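Local coordinates for EF0056 (Enterococcus faecalis, PDB 6ORI), which is an enterococcal surface protein whose immunoglobulin-like N-terminal region, of unknown molecular function, binds calcium and is probably linked to biofilm formation, at residues A[29-34]-A[57-62]; A[169-174]-A[182-187]. All coordinates share one frame; numbering follows the deposited sequence. Where two conformers were deposited one is given.

How the contacts relate
Contact 1 (29-34 with 57-62) and contact 2 (169-174 with 182-187) both join antiparallel neighbours of one curled sheet, and their centres lie about 11 Å apart. Along the chain they follow in series, contact 1 closing before contact 2 opens. Their apolar side chains pack together: Phe31 CG lies 3.7 Å from Leu171 CD2, and Leu34 CB lies 3.7 Å from Ile184 CG2. Leu34 CD2 also reaches the backbone of the other pair, 3.6 Å from Tyr170 C. Phe31 and Leu34 of contact 1 thus meet Leu171 and Ile184 of contact 2 in a shared core. None of the calcium-site residues, Ser162, Gly372, Asp374, Leu400 and Asp402, belongs to either contact.

Contact 1 (A[29-34]-A[57-62]); sequences YNFSDL and GKHNIA
Residues 31-34 and 57-59 run antiparallel, their short axes 4.5 Å apart at closest approach and 175° between directions, as paired strands of the hairpin 31-38/50-59. The register slips by one residue between the Phe31-His59 and Asp33-Lys58 pairs, forming a classic beta bulge: Ser32 and Asp33 both face Lys58. Accordingly, Lys58 O accepts two backbone bonds, from Ser32 N at 2.9 Å and Asp33 N at 3.1 Å, both donors approaching from the same face of its carbonyl plane. Lys58 N returns a bond to Asp33 O, and beyond the strand ends Asn60 N still bonds Asn30 O.

On one face of the sheet, Phe31 and His59 leave the backbone alongside one another; Phe31 CD2 meets His59 CB at 3.7 Å, with ring planes inclined at 56°. The His59 imidazole is held at both nitrogens, ND1 by Tyr118 and NE2 by Gly128 O. On the opposite face the CB atoms of Asp33 and Lys58 pack together, while Lys58, extended to CE and bent at its last torsion, hydrogen-bonds from NZ to His59 O, from above that carbonyl's plane, and to Thr132 O. In the conformer given, Ile61 CB lies 3.7 Å from Asn30 ND2, while Asn30 OD1 accepts from Ala291 N. With chi1 at 58°, Ser32 turns OG toward Asn60, and the hydroxyl donates to Asn60 OD1 at 2.9 Å from somewhat outside that amide's carbonyl plane.

Contact 2 (A[169-174]-A[182-187]); sequences IYLVSH and PGIEST
Ile169 and Ser186 face each other as a hydrogen-bonded antiparallel pair, each giving its N-H to the other's carbonyl: Ile169 N to Ser186 O and Ser186 N to Ile169 O, both 2.9 Å. The next link, Leu171 N to Ile184 O, is longer at 3.2 Å and more bent, with 139° at the hydrogen. Between these two sets of bonds sits the non-hydrogen-bonded pair Tyr170-Glu185, whose CB atoms touch at 3.7 Å. CA-H...O contacts flank that pair: Glu185 CA to Ile169 O at 3.2 Å and Tyr170 CA to Ile184 O at 3.4 Å.

Ile184 runs alongside Leu171, with Leu171 CB 3.8 Å from Ile184 CG2. The strands, 158° apart in direction, belong to the curled antiparallel sheet of this immunoglobulin-like region. Before Ile184 the chain turns a corner at Pro182-Gly183, and Leu171 also has a backbone bond to Val181 ahead of that corner.

Farther out, a chi1 of 57° sets Tyr170 CG over its own backbone, and the ring leads away from residues 182-187. Its hydroxyl bonds Glu21, while Arg168 makes a cation-pi contact with the ring and a salt bridge from NH2 to Glu185 OE1.

Contact 1 (A[29-34]-A[57-62])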
ATOM      1  N   TYR A  29     -17.113  -7.356  -0.682  1.00  6.44           N
ATOM      2  CA  TYR A  29     -17.816  -6.803  -1.830  1.00  7.66           C
ATOM      3  C   TYR A  29     -16.989  -7.029  -3.104  1.00  6.03           C
ATOM      4  O   TYR A  29     -16.104  -7.858  -3.123  1.00  7.87           O
ATOM      5  CB  TYR A  29     -18.149  -5.317  -1.583  1.00  7.73           C
ATOM      6  CG  TYR A  29     -19.311  -5.092  -0.636  1.00  7.90           C
ATOM      7  CD1 TYR A  29     -20.588  -5.550  -0.958  1.00  9.72           C
ATOM      8  CD2 TYR A  29     -19.151  -4.407   0.558  1.00  8.38           C
ATOM      9  CE1 TYR A  29     -21.682  -5.304  -0.100  1.00  9.49           C
ATOM     10  CE2 TYR A  29     -20.223  -4.171   1.406  1.00 10.28           C
ATOM     11  CZ  TYR A  29     -21.474  -4.645   1.087  1.00 10.69           C
ATOM     12  OH  TYR A  29     -22.541  -4.413   1.936  1.00 11.91           O
ATOM     13  N   ASN A  30     -17.268  -6.273  -4.155  1.00  6.54           N
ATOM     14  CA  ASN A  30     -16.667  -6.510  -5.455  1.00  7.93           C
ATOM     15  C   ASN A  30     -15.745  -5.378  -5.899  1.00  8.77           C
ATOM     16  O   ASN A  30     -15.400  -5.274  -7.067  1.00  7.86           O
ATOM     17  CB  ASN A  30     -17.764  -6.692  -6.504  1.00 13.52           C
ATOM     18  CG  ASN A  30     -18.840  -7.669  -6.067  1.00 13.63           C
ATOM     19  OD1 ASN A  30     -18.545  -8.754  -5.552  1.00 13.78           O
ATOM     20  ND2 ASN A  30     -20.099  -7.282  -6.261  1.00 20.45           N
ATOM     21  N   PHE A  31     -15.360  -4.529  -4.968  1.00  6.43           N
ATOM     22  CA  PHE A  31     -14.276  -3.567  -5.211  1.00  5.66           C
ATOM     23  C   PHE A  31     -12.974  -4.329  -5.140  1.00  7.06           C
ATOM     24  O   PHE A  31     -12.878  -5.301  -4.383  1.00  7.18           O
ATOM     25  CB  PHE A  31     -14.303  -2.454  -4.173  1.00  4.83           C
ATOM     26  CG  PHE A  31     -15.584  -1.674  -4.185  1.00  5.57           C
ATOM     27  CD1 PHE A  31     -16.672  -2.073  -3.428  1.00  7.37           C
ATOM     28  CD2 PHE A  31     -15.714  -0.543  -4.964  1.00  5.25           C
ATOM     29  CE1 PHE A  31     -17.851  -1.362  -3.456  1.00  8.21           C
ATOM     30  CE2 PHE A  31     -16.884   0.158  -5.000  1.00  6.05           C
ATOM     31  CZ  PHE A  31     -17.956  -0.257  -4.256  1.00  5.92           C
ATOM     32  N   SER A  32     -11.952  -3.923  -5.885  1.00  5.66           N
ATOM     33  CA  SER A  32     -10.675  -4.612  -5.808  1.00  5.49           C
ATOM     34  C   SER A  32      -9.473  -3.714  -5.612  1.00  4.18           C
ATOM     35  O   SER A  32      -8.424  -4.222  -5.273  1.00  6.19           O
ATOM     36  CB  SER A  32     -10.448  -5.535  -7.007  1.00  5.90           C
ATOM     37  OG  SER A  32     -10.497  -4.812  -8.213  1.00  9.31           O
ATOM     38  N   ASP A  33      -9.588  -2.404  -5.769  1.00  4.10           N
ATOM     39  CA  ASP A  33      -8.414  -1.562  -5.561  1.00  4.50           C
ATOM     40  C   ASP A  33      -8.807  -0.151  -5.190  1.00  4.44           C
ATOM     41  O   ASP A  33      -9.800   0.390  -5.672  1.00  5.63           O
ATOM     42  CB  ASP A  33      -7.556  -1.541  -6.825  1.00  5.31           C
ATOM     43  CG  ASP A  33      -6.082  -1.289  -6.557  1.00  7.67           C
ATOM     44  OD1 ASP A  33      -5.628  -1.227  -5.386  1.00  6.60           O
ATOM     45  OD2 ASP A  33      -5.328  -1.244  -7.563  1.00  9.14           O
ATOM     46  N   LEU A  34      -8.002   0.412  -4.293  1.00  5.34           N
ATOM     47  CA  LEU A  34      -8.096   1.817  -3.920  1.00  5.61           C
ATOM     48  C   LEU A  34      -6.716   2.222  -3.459  1.00  4.84           C
ATOM     49  O   LEU A  34      -6.151   1.604  -2.559  1.00  6.72           O
ATOM     50  CB  LEU A  34      -9.132   1.988  -2.812  1.00  5.88           C
ATOM     51  CG  LEU A  34      -9.423   3.409  -2.355  1.00  6.61           C
ATOM     52  CD1 LEU A  34     -10.002   4.242  -3.484  1.00  7.68           C
ATOM     53  CD2 LEU A  34     -10.361   3.381  -1.157  1.00  7.91           C
ATOM     54  N   GLY A  57      -8.718   3.681  -8.391  1.00  4.43           N
ATOM     55  CA  GLY A  57      -9.806   2.850  -7.932  1.00  4.14           C
ATOM     56  C   GLY A  57     -10.199   1.843  -8.962  1.00  4.83           C
ATOM     57  O   GLY A  57     -10.124   2.113 -10.158  1.00  5.28           O
ATOM     58  N   LYS A  58     -10.610   0.668  -8.512  1.00  5.37           N
ATOM     59  CA  LYS A  58     -11.131  -0.325  -9.430  1.00  5.15           C
ATOM     60  C   LYS A  58     -12.169  -1.175  -8.725  1.00  5.86           C
ATOM     61  O   LYS A  58     -12.000  -1.601  -7.554  1.00  6.08           O
ATOM     62  CB  LYS A  58     -10.026  -1.215 -10.006  1.00  6.84           C
ATOM     63  CG  LYS A  58     -10.668  -2.302 -10.864  1.00 10.77           C
ATOM     64  CD  LYS A  58      -9.718  -3.165 -11.563  1.00 11.07           C
ATOM     65  CE  LYS A  58     -10.404  -4.418 -12.109  1.00  7.13           C
ATOM     66  NZ  LYS A  58     -11.692  -4.168 -12.799  1.00  7.77           N
ATOM     67  N   HIS A  59     -13.234  -1.467  -9.458  1.00  5.00           N
ATOM     68  CA  HIS A  59     -14.230  -2.447  -9.024  1.00  5.77           C
ATOM     69  C   HIS A  59     -14.560  -3.386 -10.173  1.00  6.77           C
ATOM     70  O   HIS A  59     -14.218  -3.129 -11.339  1.00  5.63           O
ATOM     71  CB  HIS A  59     -15.469  -1.790  -8.400  1.00  7.11           C
ATOM     72  CG  HIS A  59     -16.097  -0.748  -9.252  1.00  5.53           C
ATOM     73  ND1 HIS A  59     -15.598   0.529  -9.348  1.00  5.69           N
ATOM     74  CD2 HIS A  59     -17.179  -0.797 -10.056  1.00  8.39           C
ATOM     75  CE1 HIS A  59     -16.348   1.225 -10.179  1.00  7.90           C
ATOM     76  NE2 HIS A  59     -17.306   0.436 -10.637  1.00  8.55           N
ATOM     77  N   ASN A  60     -15.178  -4.510  -9.830  1.00  6.12           N
ATOM     78  CA  ASN A  60     -15.252  -5.644 -10.740  1.00  6.27           C
ATOM     79  C   ASN A  60     -16.666  -5.928 -11.203  1.00  7.47           C
ATOM     80  O   ASN A  60     -16.853  -6.660 -12.192  1.00  8.17           O
ATOM     81  CB  ASN A  60     -14.708  -6.907 -10.063  1.00  7.30           C
ATOM     82  CG  ASN A  60     -13.304  -6.749  -9.540  1.00 10.50           C
ATOM     83  OD1 ASN A  60     -12.563  -5.843  -9.934  1.00 11.02           O
ATOM     84  ND2 ASN A  60     -12.917  -7.651  -8.651  1.00 14.21           N
ATOM     85  N   ILE A  61     -17.643  -5.346 -10.504  0.64  7.64           N
ATOM     86  CA  ILE A  61     -19.067  -5.467 -10.820  0.64  8.01           C
ATOM     87  C   ILE A  61     -19.646  -4.069 -10.689  0.64  8.48           C
ATOM     88  O   ILE A  61     -19.238  -3.318  -9.808  0.64  9.41           O
ATOM     89  CB  ILE A  61     -19.777  -6.424  -9.832  0.64  9.60           C
ATOM     90  CG1 ILE A  61     -19.188  -7.836  -9.921  0.64 12.73           C
ATOM     91  CG2 ILE A  61     -21.278  -6.472 -10.081  0.64 13.74           C
ATOM     92  CD1 ILE A  61     -19.358  -8.497 -11.285  0.64 17.65           C
ATOM     93  N   ALA A  62     -20.575  -3.700 -11.561  1.00  7.38           N
ATOM     94  CA  ALA A  62     -21.112  -2.365 -11.532  1.00  7.79           C
ATOM     95  C   ALA A  62     -21.562  -1.992 -10.121  1.00  8.98           C
ATOM     96  O   ALA A  62     -22.123  -2.813  -9.394  1.00  9.94           O
ATOM     97  CB  ALA A  62     -22.265  -2.249 -12.517  1.00 10.43           C
TER
HETATM   98  O   HOH W   1     -20.791  -4.163  -7.154  1.00 27.74           O

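Contact 2 (A[169-174]-A[182-187])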
ATOM      1  N   ILE A 169      -5.806   5.265   3.073  1.00  4.39           N
ATOM      2  CA  ILE A 169      -7.002   5.430   2.273  1.00  3.47           C
ATOM      3  C   ILE A 169      -7.836   4.153   2.361  1.00  4.35           C
ATOM      4  O   ILE A 169      -7.297   3.041   2.393  1.00  4.55           O
ATOM      5  CB  ILE A 169      -6.656   5.834   0.827  1.00  4.95           C
ATOM      6  CG1 ILE A 169      -7.908   6.340   0.100  1.00  5.04           C
ATOM      7  CG2 ILE A 169      -5.977   4.686   0.083  1.00  5.71           C
ATOM      8  CD1 ILE A 169      -7.626   6.972  -1.245  1.00  8.83           C
ATOM      9  N   TYR A 170      -9.146   4.302   2.486  1.00  4.58           N
ATOM     10  CA  TYR A 170     -10.005   3.148   2.678  1.00  4.45           C
ATOM     11  C   TYR A 170     -11.419   3.460   2.246  1.00  3.68           C
ATOM     12  O   TYR A 170     -11.763   4.605   2.006  1.00  5.21           O
ATOM     13  CB  TYR A 170      -9.957   2.649   4.132  1.00  4.60           C
ATOM     14  CG  TYR A 170     -10.312   3.645   5.218  1.00  5.42           C
ATOM     15  CD1 TYR A 170      -9.413   4.646   5.599  1.00  5.80           C
ATOM     16  CD2 TYR A 170     -11.502   3.543   5.924  1.00  6.57           C
ATOM     17  CE1 TYR A 170      -9.728   5.537   6.623  1.00  6.42           C
ATOM     18  CE2 TYR A 170     -11.814   4.433   6.943  1.00  6.25           C
ATOM     19  CZ  TYR A 170     -10.905   5.415   7.283  1.00  7.38           C
ATOM     20  OH  TYR A 170     -11.155   6.306   8.299  1.00 11.23           O
ATOM     21  N   LEU A 171     -12.224   2.417   2.104  1.00  5.14           N
ATOM     22  CA  LEU A 171     -13.598   2.540   1.655  1.00  5.16           C
ATOM     23  C   LEU A 171     -14.549   2.103   2.748  1.00  5.34           C
ATOM     24  O   LEU A 171     -14.352   1.031   3.328  1.00  6.29           O
ATOM     25  CB  LEU A 171     -13.773   1.659   0.433  1.00  6.27           C
ATOM     26  CG  LEU A 171     -15.125   1.706  -0.249  1.00  7.12           C
ATOM     27  CD1 LEU A 171     -15.345   3.071  -0.855  1.00  7.73           C
ATOM     28  CD2 LEU A 171     -15.206   0.614  -1.313  1.00  7.55           C
ATOM     29  N   VAL A 172     -15.566   2.915   3.023  1.00  5.30           N
ATOM     30  CA  VAL A 172     -16.598   2.521   3.989  1.00  5.75           C
ATOM     31  C   VAL A 172     -17.941   2.461   3.305  1.00  6.41           C
ATOM     32  O   VAL A 172     -18.131   3.002   2.220  1.00  7.11           O
ATOM     33  CB  VAL A 172     -16.678   3.457   5.215  1.00  8.15           C
ATOM     34  CG1 VAL A 172     -15.320   3.535   5.941  1.00  8.09           C
ATOM     35  CG2 VAL A 172     -17.145   4.822   4.794  1.00  7.83           C
ATOM     36  N   SER A 173     -18.869   1.780   3.967  1.00  6.89           N
ATOM     37  CA  SER A 173     -20.197   1.557   3.459  1.00  6.48           C
ATOM     38  C   SER A 173     -21.223   2.071   4.467  1.00  6.53           C
ATOM     39  O   SER A 173     -21.292   1.586   5.593  1.00  8.90           O
ATOM     40  CB  SER A 173     -20.370   0.059   3.249  1.00  7.56           C
ATOM     41  OG  SER A 173     -21.739  -0.231   2.984  1.00  9.13           O
ATOM     42  N   HIS A 174     -22.002   3.062   4.069  1.00  6.79           N
ATOM     43  CA  HIS A 174     -22.961   3.684   4.985  1.00  7.10           C
ATOM     44  C   HIS A 174     -24.044   2.687   5.459  1.00 11.25           C
ATOM     45  O   HIS A 174     -24.450   2.733   6.628  1.00 12.75           O
ATOM     46  CB  HIS A 174     -23.596   4.936   4.355  1.00  8.86           C
ATOM     47  CG  HIS A 174     -22.640   6.062   4.101  1.00  7.70           C
ATOM     48  ND1 HIS A 174     -21.674   6.455   4.998  1.00 11.78           N
ATOM     49  CD2 HIS A 174     -22.531   6.898   3.043  1.00  9.82           C
ATOM     50  CE1 HIS A 174     -20.994   7.474   4.496  1.00  9.76           C
ATOM     51  NE2 HIS A 174     -21.503   7.766   3.312  1.00 10.97           N
ATOM     52  N   PRO A 182     -13.463  -4.893   3.448  1.00  6.46           N
ATOM     53  CA  PRO A 182     -12.174  -5.542   3.722  1.00  7.47           C
ATOM     54  C   PRO A 182     -11.297  -5.763   2.504  1.00  6.92           C
ATOM     55  O   PRO A 182     -11.778  -6.139   1.454  1.00  9.64           O
ATOM     56  CB  PRO A 182     -12.579  -6.880   4.330  1.00  9.77           C
ATOM     57  CG  PRO A 182     -13.957  -7.135   3.809  1.00  9.38           C
ATOM     58  CD  PRO A 182     -14.608  -5.805   3.653  1.00  7.49           C
ATOM     59  N   GLY A 183     -10.016  -5.459   2.666  1.00  7.73           N
ATOM     60  CA  GLY A 183      -9.056  -5.514   1.584  1.00  9.94           C
ATOM     61  C   GLY A 183      -8.925  -4.200   0.819  1.00  7.69           C
ATOM     62  O   GLY A 183      -7.950  -4.023   0.079  1.00 12.26           O
ATOM     63  N   ILE A 184      -9.880  -3.300   0.989  1.00  8.97           N
ATOM     64  CA  ILE A 184      -9.914  -2.058   0.212  1.00  9.51           C
ATOM     65  C   ILE A 184      -9.442  -0.944   1.139  1.00 11.61           C
ATOM     66  O   ILE A 184     -10.185  -0.021   1.504  1.00 10.69           O
ATOM     67  CB  ILE A 184     -11.307  -1.792  -0.367  1.00  6.63           C
ATOM     68  CG1 ILE A 184     -11.835  -3.052  -1.065  1.00  9.37           C
ATOM     69  CG2 ILE A 184     -11.270  -0.631  -1.363  1.00 10.54           C
ATOM     70  CD1 ILE A 184     -10.955  -3.576  -2.198  1.00 12.19           C
ATOM     71  N   GLU A 185      -8.204  -1.125   1.582  1.00  9.49           N
ATOM     72  CA  GLU A 185      -7.516  -0.159   2.399  1.00  7.91           C
ATOM     73  C   GLU A 185      -6.022  -0.234   2.130  1.00  9.29           C
ATOM     74  O   GLU A 185      -5.462  -1.320   1.896  1.00 10.29           O
ATOM     75  CB  GLU A 185      -7.787  -0.362   3.880  1.00 10.54           C
ATOM     76  CG  GLU A 185      -7.262  -1.595   4.511  1.00 17.78           C
ATOM     77  CD  GLU A 185      -7.428  -1.536   6.012  1.00 30.53           C
ATOM     78  OE1 GLU A 185      -6.697  -0.759   6.675  1.00 22.60           O
ATOM     79  OE2 GLU A 185      -8.306  -2.251   6.530  1.00 21.04           O
ATOM     80  N   SER A 186      -5.372   0.909   2.175  1.00  6.36           N
ATOM     81  CA  SER A 186      -3.949   0.979   1.954  1.00  7.29           C
ATOM     82  C   SER A 186      -3.368   2.011   2.882  1.00  6.82           C
ATOM     83  O   SER A 186      -3.874   3.127   2.963  1.00  7.92           O
ATOM     84  CB  SER A 186      -3.701   1.344   0.512  1.00  9.18           C
ATOM     85  OG  SER A 186      -2.314   1.340   0.246  1.00 18.25           O
ATOM     86  N   THR A 187      -2.304   1.633   3.592  1.00  7.86           N
ATOM     87  CA  THR A 187      -1.595   2.503   4.531  1.00  8.09           C
ATOM     88  C   THR A 187      -0.143   2.603   4.100  1.00 11.17           C
ATOM     89  O   THR A 187       0.535   1.556   3.999  1.00 10.57           O
ATOM     90  CB  THR A 187      -1.665   1.957   5.962  1.00  8.78           C
ATOM     91  OG1 THR A 187      -3.026   1.913   6.403  1.00 11.65           O
ATOM     92  CG2 THR A 187      -0.851   2.823   6.939  1.00 11.79           C
TER